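Side-chain contacts in chloramphenicol acetyltransferase (Bacteroides thetaiotaomicron, PDB 2I9D), which probably transfers an acetyl group from acetyl-coenzyme A to a hydroxyl of the antibiotic chloramphenicol: residues A[194-197]-A[198-201]; A[18-21]-A[22-25]; A[164-168]-A[169-173]. All coordinates share one frame; numbering follows the deposited sequence.

Contact 1 of 3, residues A[194-197]-A[198-201]; sequences TIHH and GFID
His197 turns its ring forward over the residues that follow, so that the imidazole meets Ile200 and Asp201. Its CB starts against the backbone, 3.4 Å from Gly198 N. From there CG lies opposite the backbone N, on the carbonyl side (chi1 -154°), which turns the ring downstream. ND1 comes within 3.0 Å of Ile200 O, and the CE1 edge meets Asp201 OD1 at 3.0 Å nearly in the ring plane, while the carboxylate plane is turned 63° from the ring. The other oxygen, Asp201 OD2, forms a salt bridge with Arg15, which holds the carboxylate in place.

The preceding histidine steadies the turn. His196 ND1 accepts Gly198 N at 2.9 Å, the donor lying near the plane of the imidazole, and His196 O takes Phe199 N at 3.1 Å from above its carbonyl plane. Glycine suits position 198 because a CB there would strike His196 ND1. Ile195 CB also packs on Ile200 CD1 at 3.7 Å, the two branched chains crossing at about a right angle. The run from His196 through Asp201 and on into helix 202-216 is the HHxxxDG motif of the CoA-dependent acyltransferases, in which His197 is the predicted proton acceptor.

Contact 2 of 3, residues A[18-21]-A[22-25]; sequences NFNF and FRHF
Phe21 drives the edge of its ring into the face of Phe22, a T-shaped pair with planes 89° apart. The touching atom is Phe21 CD2, poised 3.6 Å above the Phe22 plane and over its centre. On the opposite face Phe22 stacks with the His197 ring, so one flat side chain separates an exposed phenylalanine from the predicted active-site histidine. Phe22 CG stands opposite its own carbonyl carbon (chi1 -60°), which swings the ring back along the helix until CD2 lies 3.2 Å from Asn18 O. Phe25 completes an aromatic cluster: it meets Phe21 obliquely, CZ against Phe21 CE2 at 3.6 Å. A serine at Phe22 would remove the ring between Phe21 and His197 and would probably open a gap there, leaving the imidazole without its stacking partner.

Around the helix from this cluster, Asn20 and Arg23 run side by side and point the same way. Arg23 grips the amide oxygen side-on: NE reaches Asn20 OD1 at 2.9 Å, and NH2 approaches the same atom close to the line of its C=O bond. Phe19 CE2 sits over one guanidinium face, offset toward the rim and 3.5 Å above the plane. The planes are 71° apart and the guanidinium lies at the edge of the ring, so this is packing and not a cation-pi stack.

A type I turn from Phe22 to Phe25 is closed by Phe25 N bonding to Phe22 O at 3.0 Å, and a water links Phe21 O to His24 N. Chemically, the contact divides in two: carbon faces and edges cluster beside the predicted active-site histidine, while a neutral amide, whose one oxygen takes two N-H groups of the guanidinium, probably steadies the arginine without cancelling its charge.

Contact 3 of 3, residues A[164-168]-A[169-173]; sequences QEKRS and GNNYP
Lys166 and Asn171 meet across a compact loop whose bend is a type I beta turn from Lys166 to Gly169. The ammonium NZ donates to Asn171 OD1 at 2.9 Å, in the carbonyl plane and on a lone pair. The lysine can reach it because its chain bends at chi3 (99°) after CG has passed close to Gly169 O. An amide suits position 171, offering an acceptor to the lysine and a donor, ND2, to a water. That water also accepts from Lys166 NZ and donates a hydrogen bond to Glu165 OE2 at 2.6 Å, so acid, base and amide share one solvent molecule. A second water joins Glu165 OE1 to Asn171 N.

At the mouth of the loop Asn170 OD1 accepts Glu165 N at 3.0 Å, the donor lying almost in line with the amide C=O (167°). Behind it, Asn170 ND2 bonds to Thr163 O, which helps fix the rotation of the amide, while the backbone Asn170 N bonds to Gln29 and holds the chain. Glycine is required at 169, where backbone torsions would jam a side chain against Ser168 O. Water also bridges Ser168 OG and Gly169 O.

Farther out, Gln164 adds a bond from NE2 to Gln26 O. Backbone bonds from Gln164 and Glu165 reach the third subunit, where Glu165 also packs on His24 of that chain, so the loop takes part in the trimer interface. Arg167, turned away from the turn, bonds to His24 O of its own chain.

At the centre of the bend, Lys166 O is held by two donors that come from opposite faces of its carbonyl plane: Gly169 N, at 3.0 Å, and Gln164 NE2, at 2.9 Å.

All three contacts are local turns but differ in burial and chemistry. Contact 1, with no exposed residue, leads from strand 186-196 into helix 202-216 and combines two histidines and a carboxylate with backbone bonds and aliphatic packing. Contact 2 lies farthest out, about 23 Å between its centre and that of the chain; it is the aromatic one, its Phe22 and Phe19 rings meeting His197 and Phe199 of contact 1. Contact 3 is polar and bridged by waters, a loop before strand 174-183. It touches contact 1 where Ser168 O meets the His196 ring, and contact 2 through Arg167. Contacts 1 and 2 both face the second subunit, whereas contact 3 chiefly faces the third.

Contact 1 of 3, residues A[194-197]-A[198-201]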
# COMPACT_ATOMS: atom_id res chain seq x y z
N THR A 194 0.84 0.57 9.30
CA THR A 194 1.94 1.47 9.03
C THR A 194 2.78 1.63 10.30
O THR A 194 2.28 2.05 11.34
CB THR A 194 1.42 2.80 8.48
OG1 THR A 194 0.81 2.52 7.23
CG2 THR A 194 2.54 3.84 8.25
N ILE A 195 4.05 1.25 10.22
CA ILE A 195 4.91 1.27 11.39
C ILE A 195 6.18 2.05 11.08
O ILE A 195 6.41 2.40 9.92
CB ILE A 195 5.17 -0.20 11.99
CG1 ILE A 195 5.63 -1.23 10.92
CG2 ILE A 195 3.90 -0.72 12.72
CD1 ILE A 195 6.95 -0.92 10.22
N HIS A 196 6.98 2.36 12.10
CA HIS A 196 8.26 3.02 11.89
C HIS A 196 9.31 1.91 11.73
O HIS A 196 9.44 1.09 12.61
CB HIS A 196 8.61 3.89 13.10
CG HIS A 196 9.73 4.84 12.87
ND1 HIS A 196 11.03 4.42 12.68
CD2 HIS A 196 9.77 6.20 12.84
CE1 HIS A 196 11.81 5.47 12.50
NE2 HIS A 196 11.07 6.56 12.62
N HIS A 197 10.03 1.89 10.61
CA HIS A 197 10.99 0.83 10.35
C HIS A 197 12.18 0.81 11.36
O HIS A 197 12.87 -0.21 11.50
CB HIS A 197 11.53 0.93 8.91
CG HIS A 197 12.02 -0.37 8.34
ND1 HIS A 197 12.53 -1.39 9.12
CD2 HIS A 197 12.10 -0.79 7.05
CE1 HIS A 197 12.88 -2.39 8.33
NE2 HIS A 197 12.63 -2.06 7.08
N GLY A 198 12.43 1.95 12.02
CA GLY A 198 13.43 2.03 13.09
C GLY A 198 13.16 1.08 14.24
O GLY A 198 14.09 0.62 14.90
N PHE A 199 11.88 0.75 14.45
CA PHE A 199 11.44 -0.09 15.56
C PHE A 199 11.07 -1.51 15.19
O PHE A 199 11.08 -2.40 16.04
CB PHE A 199 10.22 0.53 16.28
CG PHE A 199 10.46 1.90 16.86
CD1 PHE A 199 11.57 2.16 17.66
CD2 PHE A 199 9.53 2.93 16.65
CE1 PHE A 199 11.77 3.42 18.22
CE2 PHE A 199 9.73 4.20 17.20
CZ PHE A 199 10.84 4.45 17.99
N ILE A 200 10.69 -1.71 13.93
CA ILE A 200 10.03 -2.94 13.50
C ILE A 200 10.59 -3.37 12.15
O ILE A 200 10.65 -2.54 11.22
CB ILE A 200 8.48 -2.76 13.44
CG1 ILE A 200 7.89 -2.70 14.85
CG2 ILE A 200 7.75 -3.88 12.59
CD1 ILE A 200 6.70 -1.78 14.97
N ASP A 201 11.01 -4.64 12.06
CA ASP A 201 11.40 -5.25 10.79
C ASP A 201 10.39 -6.31 10.37
O ASP A 201 9.47 -6.64 11.13
CB ASP A 201 12.77 -5.92 10.89
CG ASP A 201 13.88 -4.96 11.29
OD1 ASP A 201 13.95 -3.82 10.76
OD2 ASP A 201 14.69 -5.37 12.15

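Contact 2 of 3, residues A[18-21]-A[22-25]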
# COMPACT_ATOMS: atom_id res chain seq x y z
N ASN A 18 19.77 0.01 13.84
CA ASN A 18 18.56 -0.04 13.04
C ASN A 18 17.84 1.32 13.04
O ASN A 18 17.50 1.85 11.98
CB ASN A 18 17.61 -1.11 13.57
CG ASN A 18 18.28 -2.48 13.69
OD1 ASN A 18 18.01 -3.40 12.90
ND2 ASN A 18 19.16 -2.62 14.69
N PHE A 19 17.67 1.89 14.24
CA PHE A 19 17.04 3.19 14.40
C PHE A 19 17.85 4.35 13.84
O PHE A 19 17.28 5.26 13.25
CB PHE A 19 16.65 3.46 15.87
CG PHE A 19 15.80 4.69 16.06
CD1 PHE A 19 14.41 4.60 16.01
CD2 PHE A 19 16.39 5.94 16.25
CE1 PHE A 19 13.61 5.74 16.17
CE2 PHE A 19 15.61 7.09 16.40
CZ PHE A 19 14.20 6.98 16.36
N ASN A 20 19.17 4.36 14.03
CA ASN A 20 19.99 5.43 13.48
C ASN A 20 20.07 5.44 11.95
O ASN A 20 20.21 6.51 11.35
CB ASN A 20 21.39 5.48 14.14
CG ASN A 20 21.32 5.92 15.61
OD1 ASN A 20 20.47 6.75 15.99
ND2 ASN A 20 22.20 5.36 16.45
N PHE A 21 19.95 4.27 11.33
CA PHE A 21 19.85 4.15 9.86
C PHE A 21 18.67 4.97 9.31
O PHE A 21 18.83 5.75 8.36
CB PHE A 21 19.72 2.68 9.47
CG PHE A 21 19.70 2.44 7.97
CD1 PHE A 21 20.89 2.42 7.22
CD2 PHE A 21 18.48 2.20 7.31
CE1 PHE A 21 20.86 2.18 5.84
CE2 PHE A 21 18.44 1.96 5.93
CZ PHE A 21 19.63 1.94 5.19
N PHE A 22 17.50 4.85 9.93
CA PHE A 22 16.29 5.55 9.45
C PHE A 22 16.09 6.99 9.99
O PHE A 22 15.21 7.72 9.50
CB PHE A 22 15.02 4.72 9.69
CG PHE A 22 15.03 3.38 9.01
CD1 PHE A 22 14.83 3.28 7.63
CD2 PHE A 22 15.21 2.21 9.74
CE1 PHE A 22 14.80 2.05 6.98
CE2 PHE A 22 15.20 0.96 9.11
CZ PHE A 22 14.99 0.89 7.72
N ARG A 23 16.91 7.38 10.97
CA ARG A 23 16.85 8.70 11.65
C ARG A 23 16.64 9.91 10.75
O ARG A 23 15.88 10.79 11.09
CB ARG A 23 18.07 8.95 12.55
CG ARG A 23 17.82 10.05 13.62
CD ARG A 23 19.08 10.38 14.48
NE ARG A 23 19.37 9.34 15.48
CZ ARG A 23 18.74 9.21 16.65
NH1 ARG A 23 17.75 10.05 16.99
NH2 ARG A 23 19.10 8.24 17.49
N HIS A 24 17.31 9.96 9.61
CA HIS A 24 17.21 11.15 8.75
C HIS A 24 16.38 10.96 7.48
O HIS A 24 16.32 11.85 6.63
CB HIS A 24 18.62 11.67 8.45
CG HIS A 24 19.41 11.95 9.69
ND1 HIS A 24 19.05 12.94 10.59
CD2 HIS A 24 20.50 11.34 10.21
CE1 HIS A 24 19.89 12.94 11.60
NE2 HIS A 24 20.79 11.98 11.40
N PHE A 25 15.70 9.82 7.39
CA PHE A 25 14.82 9.49 6.27
C PHE A 25 13.64 10.44 6.14
O PHE A 25 12.99 10.75 7.15
CB PHE A 25 14.30 8.06 6.43
CG PHE A 25 15.21 7.00 5.86
CD1 PHE A 25 16.59 7.02 6.11
CD2 PHE A 25 14.68 5.96 5.08
CE1 PHE A 25 17.43 6.05 5.61
CE2 PHE A 25 15.51 4.97 4.54
CZ PHE A 25 16.90 5.01 4.81
O HOH W 1 19.26 8.41 7.93

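Contact 3 of 3, residues A[164-168]-A[169-173]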
# COMPACT_ATOMS: atom_id res chain seq x y z
N GLN A 164 1.30 10.15 6.56
CA GLN A 164 2.47 10.42 7.34
C GLN A 164 2.40 11.90 7.84
O GLN A 164 2.43 12.84 7.03
CB GLN A 164 3.74 10.15 6.49
CG GLN A 164 5.05 10.19 7.28
CD GLN A 164 6.27 10.34 6.36
OE1 GLN A 164 6.22 10.03 5.15
NE2 GLN A 164 7.38 10.83 6.92
N GLU A 165 2.29 12.09 9.15
CA GLU A 165 2.16 13.44 9.68
C GLU A 165 3.40 14.32 9.50
O GLU A 165 3.32 15.47 9.04
CB GLU A 165 1.74 13.43 11.15
CG GLU A 165 1.79 14.84 11.77
CD GLU A 165 1.21 14.94 13.17
OE1 GLU A 165 0.74 13.91 13.70
OE2 GLU A 165 1.21 16.07 13.74
N LYS A 166 4.55 13.76 9.86
CA LYS A 166 5.80 14.49 9.97
C LYS A 166 6.95 13.60 9.50
O LYS A 166 6.76 12.42 9.28
CB LYS A 166 6.02 14.97 11.43
CG LYS A 166 5.99 13.89 12.47
CD LYS A 166 5.94 14.46 13.88
CE LYS A 166 4.55 14.45 14.41
NZ LYS A 166 4.48 14.70 15.88
N ARG A 167 8.13 14.20 9.36
CA ARG A 167 9.33 13.52 8.90
C ARG A 167 9.78 12.32 9.73
O ARG A 167 10.18 11.30 9.17
CB ARG A 167 10.48 14.53 8.73
CG ARG A 167 11.50 14.07 7.72
CD ARG A 167 12.78 14.87 7.81
NE ARG A 167 13.82 14.28 6.94
CZ ARG A 167 13.90 14.45 5.62
NH1 ARG A 167 13.01 15.19 4.97
NH2 ARG A 167 14.90 13.88 4.93
N SER A 168 9.69 12.42 11.06
CA SER A 168 10.05 11.31 11.94
C SER A 168 9.00 10.20 11.94
O SER A 168 9.20 9.14 12.57
CB SER A 168 10.27 11.81 13.38
OG SER A 168 9.10 12.39 13.93
N GLY A 169 7.88 10.44 11.25
CA GLY A 169 6.81 9.46 11.12
C GLY A 169 5.58 9.77 11.97
O GLY A 169 5.61 10.70 12.79
N ASN A 170 4.52 8.99 11.83
CA ASN A 170 3.36 9.15 12.71
C ASN A 170 3.71 8.93 14.18
O ASN A 170 4.63 8.18 14.49
CB ASN A 170 2.26 8.16 12.32
CG ASN A 170 1.80 8.35 10.89
OD1 ASN A 170 1.75 9.46 10.41
ND2 ASN A 170 1.44 7.27 10.23
N ASN A 171 2.95 9.56 15.08
CA ASN A 171 3.16 9.37 16.53
C ASN A 171 2.99 7.92 17.00
O ASN A 171 3.71 7.49 17.91
CB ASN A 171 2.26 10.30 17.34
CG ASN A 171 2.53 11.75 17.03
OD1 ASN A 171 3.68 12.14 16.86
ND2 ASN A 171 1.47 12.55 16.92
N TYR A 172 2.07 7.18 16.39
CA TYR A 172 1.84 5.76 16.69
C TYR A 172 1.42 4.95 15.44
O TYR A 172 1.08 5.52 14.41
CB TYR A 172 0.84 5.58 17.84
CG TYR A 172 -0.27 6.59 17.81
CD1 TYR A 172 -1.40 6.41 16.98
CD2 TYR A 172 -0.19 7.76 18.56
CE1 TYR A 172 -2.42 7.35 16.93
CE2 TYR A 172 -1.20 8.71 18.52
CZ TYR A 172 -2.31 8.51 17.71
OH TYR A 172 -3.30 9.48 17.67
N PRO A 173 1.50 3.61 15.51
CA PRO A 173 0.99 2.70 14.45
C PRO A 173 -0.47 2.92 14.11
O PRO A 173 -1.31 3.09 14.98
CB PRO A 173 1.22 1.30 15.04
CG PRO A 173 2.39 1.49 15.96
CD PRO A 173 2.19 2.86 16.58
O HOH W 2 0.99 11.19 13.82
O HOH W 3 1.79 15.54 16.25
O HOH W 4 7.22 7.77 14.71
O HOH W 5 7.29 10.79 14.84